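Local coordinates for protein beta-galactosidase (Bacillus circulans, PDB 4MAD) that probably hydrolyses terminal non-reducing beta-D-galactose residues from beta-D-galactosides, as a family 35 glycoside hydrolase, at residues T528-F541 with I574-V588. Residues are numbered along the deposited sequence; the frame is centred on the assembly and turned at random.
Sequences TFIDLSEWTKGVVF and ILLELHKHHQSVTFV
Backbone pairing joins 537-541 to 574-577, their axes 172° apart and thus nearly antiparallel: Val539 N donates to Leu576 O and Leu576 N returns to Val539 O (3.0 Å), while Phe541 and Ile574 form a second hydrogen-bonded pair. Strands 528-531 and 584-588 pair more obliquely, with Val588 N 2.7 Å from Phe529 O. Both pairs belong to the antiparallel beta fold of the galactose-binding-domain clan, and the loops 532-536 and 578-583 link the two.

The Trp535 indole is sandwiched between Leu575 of strand 574-577 and His582 of the 578-583 loop. Leu575 CD2 lies over one face, 3.6 Å from Trp535 CZ3; over the opposite face sit His582 CB and the imidazole edge, the rings at 82°. Trp535 NE1 donates in its ring plane to Ser584 O (3.1 Å). Glu534 CG lies over the His582 ring face in a CH-pi contact, 3.9 Å from its centroid.

The buried carboxylate of Glu577, folded back at chi2 (77°), gathers backbone N-H groups: OE1 takes Thr536 N (3.0 Å) and Lys537 N from opposite faces of its plane, plus Tyr550 OH, and OE2 takes His579 N (2.8 Å) and Lys580 N. With an alanine here, the four amides would probably be left without their acceptor and both loops be freer to shift.

Beyond, Ile530 runs alongside Phe587, pointing the same way, its CG1 against Phe587 CE1.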
loop_
_atom_site.group_PDB
_atom_site.type_symbol
_atom_site.label_atom_id
_atom_site.label_comp_id
_atom_site.label_asym_id
_atom_site.label_seq_id
_atom_site.Cartn_x
_atom_site.Cartn_y
_atom_site.Cartn_z
ATOM N N THR A 528 11.257 -17.459 2.308
ATOM C CA THR A 528 10.696 -18.112 3.455
ATOM C C THR A 528 9.556 -17.304 4.057
ATOM O O THR A 528 9.333 -16.217 3.643
ATOM C CB THR A 528 11.753 -18.445 4.535
ATOM O OG1 THR A 528 11.207 -19.275 5.529
ATOM C CG2 THR A 528 12.256 -17.211 5.165
ATOM N N PHE A 529 8.870 -17.890 5.019
ATOM C CA PHE A 529 7.738 -17.249 5.641
ATOM C C PHE A 529 7.771 -17.414 7.143
ATOM O O PHE A 529 8.044 -18.458 7.614
ATOM C CB PHE A 529 6.447 -17.798 5.091
ATOM C CG PHE A 529 6.390 -17.837 3.585
ATOM C CD1 PHE A 529 5.749 -16.855 2.866
ATOM C CD2 PHE A 529 6.960 -18.870 2.866
ATOM C CE1 PHE A 529 5.693 -16.890 1.540
ATOM C CE2 PHE A 529 6.876 -18.883 1.519
ATOM C CZ PHE A 529 6.262 -17.874 0.870
ATOM N N ILE A 530 7.475 -16.348 7.860
ATOM C CA ILE A 530 7.413 -16.392 9.291
ATOM C C ILE A 530 5.987 -16.631 9.804
ATOM O O ILE A 530 5.132 -15.873 9.545
ATOM C CB ILE A 530 7.925 -15.074 9.929
ATOM C CG1 ILE A 530 9.317 -14.740 9.462
ATOM C CG2 ILE A 530 7.947 -15.200 11.381
ATOM C CD1 ILE A 530 9.893 -13.498 10.074
ATOM N N ASP A 531 5.792 -17.689 10.555
ATOM C CA ASP A 531 4.496 -18.061 11.069
ATOM C C ASP A 531 4.254 -17.378 12.394
ATOM O O ASP A 531 4.919 -17.656 13.312
ATOM C CB ASP A 531 4.437 -19.546 11.320
ATOM C CG ASP A 531 3.234 -19.956 12.112
ATOM O OD1 ASP A 531 2.250 -19.264 12.158
ATOM O OD2 ASP A 531 3.301 -21.015 12.709
ATOM N N LEU A 532 3.319 -16.453 12.405
ATOM C CA LEU A 532 3.077 -15.594 13.526
ATOM C C LEU A 532 1.755 -15.862 14.208
ATOM O O LEU A 532 1.286 -15.052 14.950
ATOM C CB LEU A 532 3.119 -14.160 13.092
ATOM C CG LEU A 532 4.513 -13.706 12.701
ATOM C CD1 LEU A 532 4.591 -12.837 11.538
ATOM C CD2 LEU A 532 5.300 -13.221 13.850
ATOM N N SER A 533 1.219 -17.048 13.918
ATOM C CA SER A 533 -0.085 -17.477 14.393
ATOM C C SER A 533 -0.155 -17.544 15.909
ATOM O O SER A 533 -1.210 -17.410 16.474
ATOM C CB SER A 533 -0.507 -18.831 13.802
ATOM O OG SER A 533 0.351 -19.848 14.170
ATOM N N GLU A 534 0.970 -17.831 16.536
ATOM C CA GLU A 534 1.032 -17.846 17.990
ATOM C C GLU A 534 0.909 -16.463 18.633
ATOM O O GLU A 534 0.475 -16.355 19.726
ATOM C CB GLU A 534 2.229 -18.602 18.549
ATOM C CG GLU A 534 2.124 -18.845 20.043
ATOM C CD GLU A 534 3.334 -19.503 20.713
ATOM O OE1 GLU A 534 4.420 -19.548 20.159
ATOM O OE2 GLU A 534 3.166 -19.960 21.830
ATOM N N TRP A 535 1.386 -15.457 17.944
ATOM C CA TRP A 535 1.496 -14.103 18.428
ATOM C C TRP A 535 0.190 -13.345 18.252
ATOM O O TRP A 535 -0.765 -13.902 17.810
ATOM C CB TRP A 535 2.684 -13.412 17.770
ATOM C CG TRP A 535 3.995 -14.043 18.194
ATOM C CD1 TRP A 535 4.534 -15.202 17.759
ATOM C CD2 TRP A 535 4.907 -13.517 19.150
ATOM N NE1 TRP A 535 5.666 -15.446 18.418
ATOM C CE2 TRP A 535 5.949 -14.413 19.253
ATOM C CE3 TRP A 535 4.922 -12.383 19.941
ATOM C CZ2 TRP A 535 7.012 -14.213 20.098
ATOM C CZ3 TRP A 535 5.983 -12.186 20.776
ATOM C CH2 TRP A 535 7.000 -13.101 20.865
ATOM N N THR A 536 0.172 -12.090 18.664
ATOM C CA THR A 536 -1.064 -11.342 18.649
ATOM C C THR A 536 -1.164 -10.140 17.690
ATOM O O THR A 536 -1.975 -10.133 16.838
ATOM C CB THR A 536 -1.518 -10.978 20.085
ATOM O OG1 THR A 536 -1.879 -12.159 20.772
ATOM C CG2 THR A 536 -2.670 -10.056 20.058
ATOM N N LYS A 537 -0.331 -9.142 17.883
ATOM C CA LYS A 537 -0.259 -8.053 16.955
ATOM C C LYS A 537 1.076 -7.370 16.994
ATOM O O LYS A 537 1.619 -7.149 18.038
ATOM C CB LYS A 537 -1.353 -7.066 17.206
ATOM C CG LYS A 537 -1.481 -5.979 16.154
ATOM C CD LYS A 537 -2.706 -5.163 16.323
ATOM C CE LYS A 537 -3.128 -4.441 15.080
ATOM N NZ LYS A 537 -2.131 -3.585 14.549
ATOM N N GLY A 538 1.562 -7.028 15.828
ATOM C CA GLY A 538 2.837 -6.369 15.742
ATOM C C GLY A 538 3.447 -6.244 14.385
ATOM O O GLY A 538 2.760 -6.197 13.450
ATOM N N VAL A 539 4.750 -6.102 14.358
ATOM C CA VAL A 539 5.538 -6.032 13.154
ATOM C C VAL A 539 6.834 -6.837 13.311
ATOM O O VAL A 539 7.215 -7.169 14.382
ATOM C CB VAL A 539 5.881 -4.597 12.794
ATOM C CG1 VAL A 539 4.647 -3.830 12.461
ATOM C CG2 VAL A 539 6.638 -3.948 13.879
ATOM N N VAL A 540 7.475 -7.122 12.199
ATOM C CA VAL A 540 8.725 -7.836 12.206
ATOM C C VAL A 540 9.786 -7.203 11.302
ATOM O O VAL A 540 9.482 -6.751 10.259
ATOM C CB VAL A 540 8.466 -9.288 11.806
ATOM C CG1 VAL A 540 9.701 -10.078 11.866
ATOM C CG2 VAL A 540 7.446 -9.833 12.733
ATOM N N PHE A 541 11.038 -7.262 11.745
ATOM C CA PHE A 541 12.190 -6.761 11.012
ATOM C C PHE A 541 13.147 -7.905 10.758
ATOM O O PHE A 541 13.363 -8.683 11.606
ATOM C CB PHE A 541 12.900 -5.605 11.756
ATOM C CG PHE A 541 11.996 -4.448 12.064
ATOM C CD1 PHE A 541 11.990 -3.342 11.273
ATOM C CD2 PHE A 541 11.109 -4.515 13.100
ATOM C CE1 PHE A 541 11.132 -2.317 11.542
ATOM C CE2 PHE A 541 10.273 -3.476 13.352
ATOM C CZ PHE A 541 10.273 -2.416 12.572
ATOM N N ILE A 574 13.989 -9.249 14.610
ATOM C CA ILE A 574 13.379 -8.431 15.642
ATOM C C ILE A 574 11.894 -8.322 15.470
ATOM O O ILE A 574 11.450 -7.964 14.440
ATOM C CB ILE A 574 13.948 -7.015 15.652
ATOM C CG1 ILE A 574 15.404 -7.064 16.035
ATOM C CG2 ILE A 574 13.255 -6.192 16.667
ATOM C CD1 ILE A 574 16.074 -5.864 15.874
ATOM N N LEU A 575 11.167 -8.674 16.500
ATOM C CA LEU A 575 9.743 -8.727 16.425
ATOM C C LEU A 575 9.208 -7.810 17.462
ATOM O O LEU A 575 9.606 -7.933 18.545
ATOM C CB LEU A 575 9.283 -10.110 16.730
ATOM C CG LEU A 575 7.824 -10.416 16.778
ATOM C CD1 LEU A 575 7.526 -11.826 16.397
ATOM C CD2 LEU A 575 7.311 -10.143 18.109
ATOM N N LEU A 576 8.321 -6.886 17.116
ATOM C CA LEU A 576 7.672 -6.039 18.104
ATOM C C LEU A 576 6.275 -6.575 18.281
ATOM O O LEU A 576 5.541 -6.601 17.363
ATOM C CB LEU A 576 7.597 -4.588 17.640
ATOM C CG LEU A 576 6.796 -3.580 18.465
ATOM C CD1 LEU A 576 7.243 -3.492 19.874
ATOM C CD2 LEU A 576 6.763 -2.174 17.845
ATOM N N GLU A 577 5.963 -7.033 19.460
ATOM C CA GLU A 577 4.652 -7.517 19.769
ATOM C C GLU A 577 3.996 -6.610 20.784
ATOM O O GLU A 577 4.574 -6.253 21.728
ATOM C CB GLU A 577 4.683 -8.924 20.304
ATOM C CG GLU A 577 3.528 -9.263 21.136
ATOM C CD GLU A 577 2.251 -9.561 20.339
ATOM O OE1 GLU A 577 2.341 -10.161 19.267
ATOM O OE2 GLU A 577 1.177 -9.181 20.802
ATOM N N LEU A 578 2.788 -6.218 20.453
ATOM C CA LEU A 578 1.986 -5.292 21.220
ATOM C C LEU A 578 1.374 -5.783 22.501
ATOM O O LEU A 578 1.237 -5.059 23.402
ATOM C CB LEU A 578 0.930 -4.588 20.359
ATOM C CG LEU A 578 1.423 -3.816 19.163
ATOM C CD1 LEU A 578 0.317 -3.118 18.417
ATOM C CD2 LEU A 578 2.532 -2.924 19.513
ATOM N N HIS A 579 0.903 -7.007 22.515
ATOM C CA HIS A 579 0.119 -7.471 23.619
ATOM C C HIS A 579 0.551 -8.727 24.359
ATOM O O HIS A 579 0.644 -8.726 25.559
ATOM C CB HIS A 579 -1.283 -7.740 23.145
ATOM C CG HIS A 579 -1.956 -6.543 22.589
ATOM N ND1 HIS A 579 -2.467 -5.555 23.388
ATOM C CD2 HIS A 579 -2.195 -6.172 21.315
ATOM C CE1 HIS A 579 -2.992 -4.623 22.624
ATOM N NE2 HIS A 579 -2.839 -4.970 21.368
ATOM N N LYS A 580 0.696 -9.795 23.609
ATOM C CA LYS A 580 0.896 -11.092 24.201
ATOM C C LYS A 580 2.174 -11.709 23.694
ATOM O O LYS A 580 2.336 -11.840 22.565
ATOM C CB LYS A 580 -0.271 -11.983 23.912
ATOM C CG LYS A 580 -1.529 -11.578 24.573
ATOM C CD LYS A 580 -2.628 -12.463 24.111
ATOM C CE LYS A 580 -3.926 -12.279 24.818
ATOM N NZ LYS A 580 -4.960 -13.081 24.168
ATOM N N HIS A 581 3.052 -12.077 24.607
ATOM C CA HIS A 581 4.404 -12.445 24.285
ATOM C C HIS A 581 4.667 -13.947 24.395
ATOM O O HIS A 581 4.034 -14.611 25.142
ATOM C CB HIS A 581 5.347 -11.654 25.191
ATOM C CG HIS A 581 5.094 -10.186 25.149
ATOM N ND1 HIS A 581 5.453 -9.409 24.083
ATOM C CD2 HIS A 581 4.451 -9.374 26.007
ATOM C CE1 HIS A 581 5.039 -8.182 24.283
ATOM N NE2 HIS A 581 4.445 -8.131 25.450
ATOM N N HIS A 582 5.605 -14.438 23.619
ATOM C CA HIS A 582 5.904 -15.850 23.522
ATOM C C HIS A 582 7.401 -16.055 23.329
ATOM O O HIS A 582 8.115 -15.100 23.301
ATOM C CB HIS A 582 5.068 -16.524 22.427
ATOM C CG HIS A 582 3.607 -16.370 22.656
ATOM N ND1 HIS A 582 2.859 -15.371 22.083
ATOM C CD2 HIS A 582 2.774 -17.032 23.470
ATOM C CE1 HIS A 582 1.627 -15.447 22.519
ATOM N NE2 HIS A 582 1.549 -16.451 23.357
ATOM N N GLN A 583 7.855 -17.295 23.301
ATOM C CA GLN A 583 9.280 -17.541 23.338
ATOM C C GLN A 583 10.040 -17.604 22.025
ATOM O O GLN A 583 11.209 -17.541 22.005
ATOM C CB GLN A 583 9.570 -18.781 24.155
ATOM C CG GLN A 583 9.102 -18.774 25.557
ATOM C CD GLN A 583 9.731 -17.716 26.434
ATOM O OE1 GLN A 583 10.855 -17.297 26.239
ATOM N NE2 GLN A 583 8.991 -17.295 27.432
ATOM N N SER A 584 9.301 -17.754 20.951
ATOM C CA SER A 584 9.857 -18.052 19.651
ATOM C C SER A 584 8.917 -17.821 18.495
ATOM O O SER A 584 7.769 -17.652 18.656
ATOM C CB SER A 584 10.258 -19.514 19.607
ATOM O OG SER A 584 9.141 -20.312 19.577
ATOM N N VAL A 585 9.439 -17.861 17.203
ATOM C CA VAL A 585 8.710 -18.022 15.999
ATOM C C VAL A 585 9.359 -19.134 15.117
ATOM O O VAL A 585 10.465 -19.444 15.294
ATOM C CB VAL A 585 8.639 -16.711 15.195
ATOM C CG1 VAL A 585 7.869 -15.652 15.970
ATOM C CG2 VAL A 585 10.037 -16.219 14.853
ATOM N N THR A 586 8.620 -19.422 14.148
ATOM C CA THR A 586 9.089 -20.473 13.270
ATOM C C THR A 586 9.038 -20.057 11.816
ATOM O O THR A 586 8.155 -19.388 11.438
ATOM C CB THR A 586 8.247 -21.719 13.348
ATOM O OG1 THR A 586 7.824 -21.905 14.664
ATOM C CG2 THR A 586 9.084 -22.876 12.998
ATOM N N PHE A 587 10.025 -20.442 11.035
ATOM C CA PHE A 587 10.064 -20.048 9.669
ATOM C C PHE A 587 9.586 -21.274 8.863
ATOM O O PHE A 587 10.059 -22.324 9.065
ATOM C CB PHE A 587 11.468 -19.632 9.262
ATOM C CG PHE A 587 11.881 -18.299 9.793
ATOM C CD1 PHE A 587 12.025 -17.223 8.988
ATOM C CD2 PHE A 587 12.102 -18.153 11.107
ATOM C CE1 PHE A 587 12.358 -16.021 9.497
ATOM C CE2 PHE A 587 12.443 -16.949 11.624
ATOM C CZ PHE A 587 12.581 -15.894 10.809
ATOM N N VAL A 588 8.645 -21.084 7.967
ATOM C CA VAL A 588 8.050 -22.162 7.205
ATOM C C VAL A 588 8.166 -21.918 5.685
ATOM O O VAL A 588 8.551 -20.863 5.287
ATOM C CB VAL A 588 6.597 -22.364 7.611
ATOM C CG1 VAL A 588 6.521 -22.624 9.028
ATOM C CG2 VAL A 588 5.810 -21.167 7.303
#